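Local coordinates for probable quinone reductase Qor (NADPH:quinone reductase) (Zeta-crystallin homolog protein) (Mycobacterium tuberculosis, PDB 4RVU) that binds NADPH and probably passes electrons from this cofactor to quinone substrates, at residues T148-G154 with V171-V177; A133-K138 with I161-A166. All coordinates share one frame; numbering follows the deposited sequence.

Contact 1. Residues T148-G154 with V171-V177. With NDP (NADPH dihydro-nicotinamide-adenine-dinucleotide phosphate), chain E.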
loop_
_atom_site.group_PDB
_atom_site.type_symbol
_atom_site.label_atom_id
_atom_site.label_comp_id
_atom_site.label_asym_id
_atom_site.label_seq_id
_atom_site.Cartn_x
_atom_site.Cartn_y
_atom_site.Cartn_z
ATOM N N THR A 148 -14.107 -9.973 -4.734
ATOM C CA THR A 148 -14.165 -9.684 -6.161
ATOM C C THR A 148 -12.929 -8.864 -6.483
ATOM O O THR A 148 -12.594 -7.942 -5.744
ATOM C CB THR A 148 -15.409 -8.862 -6.545
ATOM O OG1 THR A 148 -16.588 -9.605 -6.224
ATOM C CG2 THR A 148 -15.402 -8.562 -8.037
ATOM N N VAL A 149 -12.215 -9.223 -7.544
ATOM C CA VAL A 149 -11.028 -8.468 -7.930
ATOM C C VAL A 149 -11.120 -8.042 -9.384
ATOM O O VAL A 149 -11.820 -8.668 -10.176
ATOM C CB VAL A 149 -9.714 -9.269 -7.694
ATOM C CG1 VAL A 149 -9.567 -9.632 -6.226
ATOM C CG2 VAL A 149 -9.685 -10.530 -8.569
ATOM N N LEU A 150 -10.413 -6.971 -9.724
ATOM C CA LEU A 150 -10.288 -6.532 -11.115
ATOM C C LEU A 150 -8.893 -6.878 -11.632
ATOM O O LEU A 150 -7.881 -6.579 -10.979
ATOM C CB LEU A 150 -10.529 -5.017 -11.213
ATOM C CG LEU A 150 -10.211 -4.297 -12.524
ATOM C CD1 LEU A 150 -11.075 -4.845 -13.655
ATOM C CD2 LEU A 150 -10.411 -2.808 -12.374
ATOM N N VAL A 151 -8.844 -7.525 -12.794
ATOM C CA VAL A 151 -7.580 -7.893 -13.428
ATOM C C VAL A 151 -7.548 -7.325 -14.839
ATOM O O VAL A 151 -8.281 -7.792 -15.716
ATOM C CB VAL A 151 -7.440 -9.429 -13.517
ATOM C CG1 VAL A 151 -6.167 -9.815 -14.274
ATOM C CG2 VAL A 151 -7.434 -10.050 -12.129
ATOM N N HIS A 152 -6.708 -6.322 -15.061
ATOM C CA HIS A 152 -6.564 -5.753 -16.399
ATOM C C HIS A 152 -5.809 -6.714 -17.319
ATOM O O HIS A 152 -5.072 -7.584 -16.839
ATOM C CB HIS A 152 -5.855 -4.399 -16.329
ATOM C CG HIS A 152 -6.677 -3.322 -15.689
ATOM N ND1 HIS A 152 -7.878 -2.891 -16.216
ATOM C CD2 HIS A 152 -6.467 -2.584 -14.570
ATOM C CE1 HIS A 152 -8.373 -1.934 -15.449
ATOM N NE2 HIS A 152 -7.537 -1.728 -14.444
ATOM N N ALA A 153 -5.996 -6.559 -18.632
ATOM C CA ALA A 153 -5.379 -7.441 -19.630
ATOM C C ALA A 153 -5.618 -8.912 -19.305
ATOM O O ALA A 153 -4.669 -9.709 -19.192
ATOM C CB ALA A 153 -3.875 -7.148 -19.755
ATOM N N GLY A 154 -6.897 -9.265 -19.176
ATOM C CA GLY A 154 -7.306 -10.590 -18.743
ATOM C C GLY A 154 -6.841 -11.736 -19.631
ATOM O O GLY A 154 -6.795 -12.877 -19.174
ATOM N N VAL A 171 -12.844 -16.608 -5.853
ATOM C CA VAL A 171 -12.865 -15.168 -6.083
ATOM C C VAL A 171 -13.562 -14.841 -7.398
ATOM O O VAL A 171 -13.322 -15.489 -8.420
ATOM C CB VAL A 171 -11.430 -14.614 -6.121
ATOM C CG1 VAL A 171 -11.418 -13.111 -6.372
ATOM C CG2 VAL A 171 -10.709 -14.945 -4.833
ATOM N N ARG A 172 -14.448 -13.850 -7.370
ATOM C CA ARG A 172 -15.084 -13.361 -8.588
ATOM C C ARG A 172 -14.133 -12.421 -9.321
ATOM O O ARG A 172 -13.577 -11.507 -8.715
ATOM C CB ARG A 172 -16.371 -12.619 -8.235
ATOM C CG ARG A 172 -17.135 -12.110 -9.424
ATOM C CD ARG A 172 -18.406 -11.415 -8.953
ATOM N NE ARG A 172 -19.291 -11.033 -10.048
ATOM C CZ ARG A 172 -19.872 -9.842 -10.147
ATOM N NH1 ARG A 172 -19.640 -8.919 -9.225
ATOM N NH2 ARG A 172 -20.670 -9.569 -11.170
ATOM N N VAL A 173 -13.921 -12.649 -10.611
ATOM C CA VAL A 173 -12.937 -11.856 -11.339
ATOM C C VAL A 173 -13.580 -11.051 -12.453
ATOM O O VAL A 173 -14.325 -11.591 -13.273
ATOM C CB VAL A 173 -11.824 -12.741 -11.943
ATOM C CG1 VAL A 173 -10.881 -11.894 -12.802
ATOM C CG2 VAL A 173 -11.062 -13.462 -10.844
ATOM N N ILE A 174 -13.298 -9.756 -12.471
ATOM C CA ILE A 174 -13.700 -8.893 -13.574
ATOM C C ILE A 174 -12.431 -8.524 -14.329
ATOM O O ILE A 174 -11.429 -8.160 -13.709
ATOM C CB ILE A 174 -14.377 -7.611 -13.053
ATOM C CG1 ILE A 174 -15.558 -7.959 -12.145
ATOM C CG2 ILE A 174 -14.803 -6.708 -14.214
ATOM C CD1 ILE A 174 -16.042 -6.766 -11.295
ATOM N N THR A 175 -12.456 -8.631 -15.657
ATOM C CA THR A 175 -11.277 -8.332 -16.464
ATOM C C THR A 175 -11.522 -7.246 -17.497
ATOM O O THR A 175 -12.666 -6.878 -17.760
ATOM C CB THR A 175 -10.767 -9.585 -17.210
ATOM O OG1 THR A 175 -11.771 -10.014 -18.141
ATOM C CG2 THR A 175 -10.468 -10.702 -16.233
ATOM N N THR A 176 -10.434 -6.727 -18.055
ATOM C CA THR A 176 -10.490 -5.897 -19.259
ATOM C C THR A 176 -9.666 -6.539 -20.376
ATOM O O THR A 176 -8.588 -7.096 -20.130
ATOM C CB THR A 176 -9.962 -4.471 -19.017
ATOM O OG1 THR A 176 -8.629 -4.536 -18.492
ATOM C CG2 THR A 176 -10.866 -3.712 -18.037
ATOM N N VAL A 177 -10.167 -6.467 -21.607
ATOM C CA VAL A 177 -9.422 -6.956 -22.773
ATOM C C VAL A 177 -9.705 -6.051 -23.962
ATOM O O VAL A 177 -10.626 -5.242 -23.911
ATOM C CB VAL A 177 -9.809 -8.402 -23.156
ATOM C CG1 VAL A 177 -9.566 -9.371 -22.002
ATOM C CG2 VAL A 177 -11.261 -8.445 -23.606
HETATM P PA NDP E . 0.878 -9.673 -21.348
HETATM O O1A NDP E . 0.894 -11.036 -21.979
HETATM O O2A NDP E . -0.183 -9.335 -20.341
HETATM O O5B NDP E . 0.849 -8.568 -22.516
HETATM C C5B NDP E . 0.542 -7.212 -22.213
HETATM C C4B NDP E . -0.952 -7.016 -22.406
HETATM O O4B NDP E . -1.387 -5.776 -21.848
HETATM C C3B NDP E . -1.318 -6.955 -23.878
HETATM O O3B NDP E . -1.578 -8.253 -24.414
HETATM C C2B NDP E . -2.554 -6.078 -23.893
HETATM O O2B NDP E . -3.734 -6.870 -23.899
HETATM C C1B NDP E . -2.477 -5.260 -22.613
HETATM N N9A NDP E . -2.238 -3.852 -23.005
HETATM C C8A NDP E . -3.046 -2.813 -22.737
HETATM N N7A NDP E . -2.549 -1.665 -23.253
HETATM C C5A NDP E . -1.399 -1.966 -23.878
HETATM C C6A NDP E . -0.369 -1.221 -24.635
HETATM N N6A NDP E . -0.481 0.112 -24.829
HETATM N N1A NDP E . 0.679 -1.915 -25.125
HETATM C C2A NDP E . 0.795 -3.241 -24.936
HETATM N N3A NDP E . -0.100 -3.980 -24.261
HETATM C C4A NDP E . -1.199 -3.412 -23.716
HETATM O O3 NDP E . 2.320 -9.409 -20.699
HETATM P PN NDP E . 2.882 -10.303 -19.491
HETATM O O1N NDP E . 1.843 -11.327 -19.121
HETATM O O2N NDP E . 4.283 -10.724 -19.850
HETATM O O5D NDP E . 2.979 -9.236 -18.295
HETATM C C5D NDP E . 1.815 -8.549 -17.843
HETATM C C4D NDP E . 2.219 -7.263 -17.138
HETATM O O4D NDP E . 2.740 -7.564 -15.845
HETATM C C3D NDP E . 3.324 -6.550 -17.889
HETATM O O3D NDP E . 3.085 -5.147 -17.801
HETATM C C2D NDP E . 4.589 -6.891 -17.133
HETATM O O2D NDP E . 5.524 -5.814 -17.218
HETATM C C1D NDP E . 4.078 -7.083 -15.714
HETATM N N1N NDP E . 4.843 -8.044 -14.920
HETATM C C2N NDP E . 5.246 -7.677 -13.701
HETATM C C3N NDP E . 5.961 -8.530 -12.873
HETATM C C7N NDP E . 6.387 -8.047 -11.520
HETATM O O7N NDP E . 6.957 -8.817 -10.766
HETATM N N7N NDP E . 6.123 -6.788 -11.175
HETATM C C4N NDP E . 6.308 -9.932 -13.316
HETATM C C5N NDP E . 5.801 -10.210 -14.655
HETATM C C6N NDP E . 5.093 -9.269 -15.393
HETATM P P2B NDP E . -5.161 -6.216 -24.252
HETATM O O1X NDP E . -4.896 -4.738 -24.260
HETATM O O2X NDP E . -5.507 -6.784 -25.599
HETATM O O3X NDP E . -6.067 -6.687 -23.152
HETATM O O HOH W 1 -19.215 -9.346 -6.728
#
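Thr176 OG1 takes two partners from the turn at residues 152-153, one of them weak. His152 ND1 lies 2.9 Å from Thr176 OG1, near the plane of the imidazole at its edge, and either may be the donor; the amide N of Ala153 adds a weak bond of 3.3 Å to Thr176 OG1. A chi1 of 56° on Thr176, which sets OG1 between its own backbone N and carbonyl carbon, brings the hydroxyl to the ring, whose far nitrogen, NE2, is held by Ser232. One residue further on, Gly154 N bonds to Thr176 O at 2.9 Å, tilted 24° from the carbonyl plane. Before this turn the strands pair in parallel. The carbonyl of Val149 receives Ile174 N at 2.9 Å, almost straight, and Val151 N reaches Ile174 O at 2.8 Å. Val149 CG2 meets Val171 CG1 at 3.8 Å; on the other face of the sheet, Thr148 and Arg172 run side by side, and a water joins Thr148 OG1 to Arg172 NH1, which also bonds to Leu211 O, while NE forms a salt bridge with Asp192. Gly154 opens a GxGxxG-type sequence, consistent with the dinucleotide-binding turn of a Rossmann fold, and the cofactor lies at this end: Ala153 CB is 3.5 Å from O4B of the NADPH adenosine ribose, and Val177 CA is 3.4 Å from phosphate oxygen O3X. The pair forms the two strands of a beta-alpha-beta unit inside the six-stranded parallel sheet, with strand 217-222 beside 148-151, strand 193-195 beside 172-176, and helix 157-168 packed on the face that carries Val173 and Thr175.

Contact 2. Residues A133-K138 with I161-A166. With NDP (NADPH dihydro-nicotinamide-adenine-dinucleotide phosphate), chain E.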
loop_
_atom_site.group_PDB
_atom_site.type_symbol
_atom_site.label_atom_id
_atom_site.label_comp_id
_atom_site.label_asym_id
_atom_site.label_seq_id
_atom_site.Cartn_x
_atom_site.Cartn_y
_atom_site.Cartn_z
ATOM N N ALA A 133 1.672 -14.363 -10.445
ATOM C CA ALA A 133 0.284 -14.542 -10.020
ATOM C C ALA A 133 0.224 -15.060 -8.583
ATOM O O ALA A 133 -0.600 -14.603 -7.788
ATOM C CB ALA A 133 -0.465 -15.476 -10.973
ATOM N N HIS A 134 1.115 -15.986 -8.233
ATOM C CA HIS A 134 1.128 -16.522 -6.874
ATOM C C HIS A 134 1.346 -15.417 -5.846
ATOM O O HIS A 134 0.567 -15.286 -4.898
ATOM C CB HIS A 134 2.209 -17.588 -6.694
ATOM C CG HIS A 134 2.193 -18.234 -5.345
ATOM N ND1 HIS A 134 2.846 -17.699 -4.252
ATOM C CD2 HIS A 134 1.578 -19.358 -4.901
ATOM C CE1 HIS A 134 2.648 -18.475 -3.201
ATOM N NE2 HIS A 134 1.880 -19.489 -3.568
ATOM N N TYR A 135 2.405 -14.628 -6.012
ATOM C CA TYR A 135 2.698 -13.625 -4.988
ATOM C C TYR A 135 1.611 -12.546 -4.956
ATOM O O TYR A 135 1.282 -12.005 -3.893
ATOM C CB TYR A 135 4.142 -13.068 -5.094
ATOM C CG TYR A 135 4.416 -11.929 -6.080
ATOM C CD1 TYR A 135 3.878 -10.657 -5.876
ATOM C CD2 TYR A 135 5.282 -12.110 -7.158
ATOM C CE1 TYR A 135 4.136 -9.619 -6.741
ATOM C CE2 TYR A 135 5.559 -11.068 -8.032
ATOM C CZ TYR A 135 4.982 -9.825 -7.812
ATOM O OH TYR A 135 5.242 -8.769 -8.661
ATOM N N LEU A 136 1.035 -12.258 -6.118
ATOM C CA LEU A 136 -0.036 -11.261 -6.188
ATOM C C LEU A 136 -1.271 -11.718 -5.407
ATOM O O LEU A 136 -1.878 -10.916 -4.689
ATOM C CB LEU A 136 -0.393 -10.943 -7.646
ATOM C CG LEU A 136 0.566 -10.040 -8.429
ATOM C CD1 LEU A 136 0.189 -9.961 -9.915
ATOM C CD2 LEU A 136 0.667 -8.641 -7.812
ATOM N N LEU A 137 -1.624 -12.997 -5.538
ATOM C CA LEU A 137 -2.842 -13.557 -4.935
ATOM C C LEU A 137 -2.657 -14.075 -3.518
ATOM O O LEU A 137 -3.628 -14.227 -2.785
ATOM C CB LEU A 137 -3.376 -14.702 -5.790
ATOM C CG LEU A 137 -3.912 -14.324 -7.158
ATOM C CD1 LEU A 137 -4.152 -15.581 -7.971
ATOM C CD2 LEU A 137 -5.199 -13.546 -7.008
ATOM N N LYS A 138 -1.421 -14.379 -3.140
ATOM C CA LYS A 138 -1.176 -14.998 -1.839
ATOM C C LYS A 138 -0.459 -14.083 -0.851
ATOM O O LYS A 138 -0.543 -14.296 0.358
ATOM C CB LYS A 138 -0.374 -16.300 -2.001
ATOM C CG LYS A 138 -1.113 -17.416 -2.736
ATOM C CD LYS A 138 -2.125 -18.098 -1.821
ATOM C CE LYS A 138 -2.888 -19.214 -2.543
ATOM N NZ LYS A 138 -2.008 -20.284 -3.014
ATOM N N ILE A 161 -3.494 -16.405 -15.886
ATOM C CA ILE A 161 -3.132 -17.186 -14.706
ATOM C C ILE A 161 -3.817 -16.622 -13.457
ATOM O O ILE A 161 -4.359 -17.381 -12.643
ATOM C CB ILE A 161 -1.593 -17.284 -14.502
ATOM C CG1 ILE A 161 -0.947 -17.992 -15.699
ATOM C CG2 ILE A 161 -1.274 -18.089 -13.242
ATOM C CD1 ILE A 161 0.597 -18.014 -15.659
ATOM N N LEU A 162 -3.805 -15.297 -13.320
ATOM C CA LEU A 162 -4.507 -14.641 -12.210
ATOM C C LEU A 162 -5.980 -15.031 -12.195
ATOM O O LEU A 162 -6.543 -15.353 -11.141
ATOM C CB LEU A 162 -4.376 -13.111 -12.293
ATOM C CG LEU A 162 -3.053 -12.516 -11.812
ATOM C CD1 LEU A 162 -2.937 -11.057 -12.212
ATOM C CD2 LEU A 162 -2.928 -12.663 -10.291
ATOM N N THR A 163 -6.595 -15.017 -13.372
ATOM C CA THR A 163 -8.035 -15.236 -13.487
ATOM C C THR A 163 -8.393 -16.659 -13.082
ATOM O O THR A 163 -9.262 -16.867 -12.228
ATOM C CB THR A 163 -8.510 -14.927 -14.902
ATOM O OG1 THR A 163 -8.261 -13.540 -15.166
ATOM C CG2 THR A 163 -9.999 -15.217 -15.062
ATOM N N GLN A 164 -7.674 -17.632 -13.640
ATOM C CA GLN A 164 -7.923 -19.024 -13.302
ATOM C C GLN A 164 -7.696 -19.306 -11.834
ATOM O O GLN A 164 -8.517 -19.965 -11.187
ATOM C CB GLN A 164 -7.025 -19.938 -14.123
ATOM C CG GLN A 164 -7.285 -19.899 -15.610
ATOM C CD GLN A 164 -6.330 -20.810 -16.346
ATOM O OE1 GLN A 164 -6.521 -22.027 -16.379
ATOM N NE2 GLN A 164 -5.278 -20.231 -16.918
ATOM N N TRP A 165 -6.574 -18.813 -11.315
ATOM C CA TRP A 165 -6.161 -19.148 -9.959
ATOM C C TRP A 165 -7.105 -18.512 -8.944
ATOM O O TRP A 165 -7.556 -19.177 -8.011
ATOM C CB TRP A 165 -4.723 -18.695 -9.707
ATOM C CG TRP A 165 -3.999 -19.542 -8.710
ATOM C CD1 TRP A 165 -4.554 -20.351 -7.755
ATOM C CD2 TRP A 165 -2.575 -19.698 -8.594
ATOM N NE1 TRP A 165 -3.558 -20.985 -7.040
ATOM C CE2 TRP A 165 -2.339 -20.606 -7.541
ATOM C CE3 TRP A 165 -1.488 -19.147 -9.271
ATOM C CZ2 TRP A 165 -1.048 -20.990 -7.161
ATOM C CZ3 TRP A 165 -0.206 -19.529 -8.892
ATOM C CH2 TRP A 165 0.002 -20.439 -7.845
ATOM N N ALA A 166 -7.412 -17.231 -9.138
ATOM C CA ALA A 166 -8.379 -16.543 -8.282
ATOM C C ALA A 166 -9.747 -17.233 -8.323
ATOM O O ALA A 166 -10.367 -17.459 -7.284
ATOM C CB ALA A 166 -8.498 -15.061 -8.674
HETATM P PA NDP E . 0.878 -9.673 -21.348
HETATM O O1A NDP E . 0.894 -11.036 -21.979
HETATM O O2A NDP E . -0.183 -9.335 -20.341
HETATM O O5B NDP E . 0.849 -8.568 -22.516
HETATM C C5B NDP E . 0.542 -7.212 -22.213
HETATM C C4B NDP E . -0.952 -7.016 -22.406
HETATM O O4B NDP E . -1.387 -5.776 -21.848
HETATM C C3B NDP E . -1.318 -6.955 -23.878
HETATM O O3B NDP E . -1.578 -8.253 -24.414
HETATM C C2B NDP E . -2.554 -6.078 -23.893
HETATM O O2B NDP E . -3.734 -6.870 -23.899
HETATM C C1B NDP E . -2.477 -5.260 -22.613
HETATM N N9A NDP E . -2.238 -3.852 -23.005
HETATM C C8A NDP E . -3.046 -2.813 -22.737
HETATM N N7A NDP E . -2.549 -1.665 -23.253
HETATM C C5A NDP E . -1.399 -1.966 -23.878
HETATM C C6A NDP E . -0.369 -1.221 -24.635
HETATM N N6A NDP E . -0.481 0.112 -24.829
HETATM N N1A NDP E . 0.679 -1.915 -25.125
HETATM C C2A NDP E . 0.795 -3.241 -24.936
HETATM N N3A NDP E . -0.100 -3.980 -24.261
HETATM C C4A NDP E . -1.199 -3.412 -23.716
HETATM O O3 NDP E . 2.320 -9.409 -20.699
HETATM P PN NDP E . 2.882 -10.303 -19.491
HETATM O O1N NDP E . 1.843 -11.327 -19.121
HETATM O O2N NDP E . 4.283 -10.724 -19.850
HETATM O O5D NDP E . 2.979 -9.236 -18.295
HETATM C C5D NDP E . 1.815 -8.549 -17.843
HETATM C C4D NDP E . 2.219 -7.263 -17.138
HETATM O O4D NDP E . 2.740 -7.564 -15.845
HETATM C C3D NDP E . 3.324 -6.550 -17.889
HETATM O O3D NDP E . 3.085 -5.147 -17.801
HETATM C C2D NDP E . 4.589 -6.891 -17.133
HETATM O O2D NDP E . 5.524 -5.814 -17.218
HETATM C C1D NDP E . 4.078 -7.083 -15.714
HETATM N N1N NDP E . 4.843 -8.044 -14.920
HETATM C C2N NDP E . 5.246 -7.677 -13.701
HETATM C C3N NDP E . 5.961 -8.530 -12.873
HETATM C C7N NDP E . 6.387 -8.047 -11.520
HETATM O O7N NDP E . 6.957 -8.817 -10.766
HETATM N N7N NDP E . 6.123 -6.788 -11.175
HETATM C C4N NDP E . 6.308 -9.932 -13.316
HETATM C C5N NDP E . 5.801 -10.210 -14.655
HETATM C C6N NDP E . 5.093 -9.269 -15.393
HETATM P P2B NDP E . -5.161 -6.216 -24.252
HETATM O O1X NDP E . -4.896 -4.738 -24.260
HETATM O O2X NDP E . -5.507 -6.784 -25.599
HETATM O O3X NDP E . -6.067 -6.687 -23.152
HETATM O O HOH W 2 -3.586 -22.705 -4.743
#
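Trp165 enters helix 120-140 as a knob into the hole formed by Ala133, His134, Leu137 and Lys138. With CG anti to the backbone N (chi1 -151°), its indole extends across to the other helix, where CH2 comes within 3.5 Å of His134 CD2, near the plane of the imidazole at its edge. The two ring planes meet obliquely, at 58°. At the root of the indole, Trp165 CB meets Leu137 CD1 at 3.6 Å. The indole nitrogen is satisfied by water: Trp165 NE1 donates to a water 2.9 Å away, which lies in the ring plane and also takes a weak bond from Lys138 NZ. That ammonium and His134 NE2 share Glu289, which helps fix both groups beside the indole.

Leu162 and Leu137 form the centre of the apolar packing. Leu162 sends CD2 to Leu137 CG at 3.7 Å, and the same methyl rests on Ala133 CA, while its CD1 meets Leu136 CD1. Leu137 CD2 reaches on to Ala166 CB at 4.0 Å. Ala133 CB packs against Ile161 CG2 at 3.6 Å.

No hydrogen bond runs directly between the segments, whose axes cross at -48° and approach to 9.9 Å. On the same helix as Ala133, Tyr135 OH donates to the NADPH carboxamide oxygen O7N at 2.7 Å. The contact thus packs the helix carrying this cofactor-binding tyrosine against helix 157-168 of the Rossmann-type beta-alpha-beta unit. Helix 280-295 packs against Trp165 through Leu290 and Ala293, while Thr163 and Ala166 rest on strand 172-176.

The two contacts show backbone pairing and side-chain packing at work in one fold. Both are buried, and helix 157-168 connects them: it joins the strands of contact 1 and supplies one side of contact 2. Contact 1 is held by backbone hydrogen bonds of parallel strands and by a polar turn near the adenosine end of NADPH. Contact 2 relies on interlocking, mainly apolar side chains; its helix 120-140 also carries Tyr135, which bonds to the nicotinamide carboxamide. They touch where Ala166 and Thr163 pack on Val173 and Thr175, and Val171 N probably bonds to Ala166 O. Helix 157-168 thus lies between sheet and neighbouring helix, using different sides for each, with Ala166 touching both.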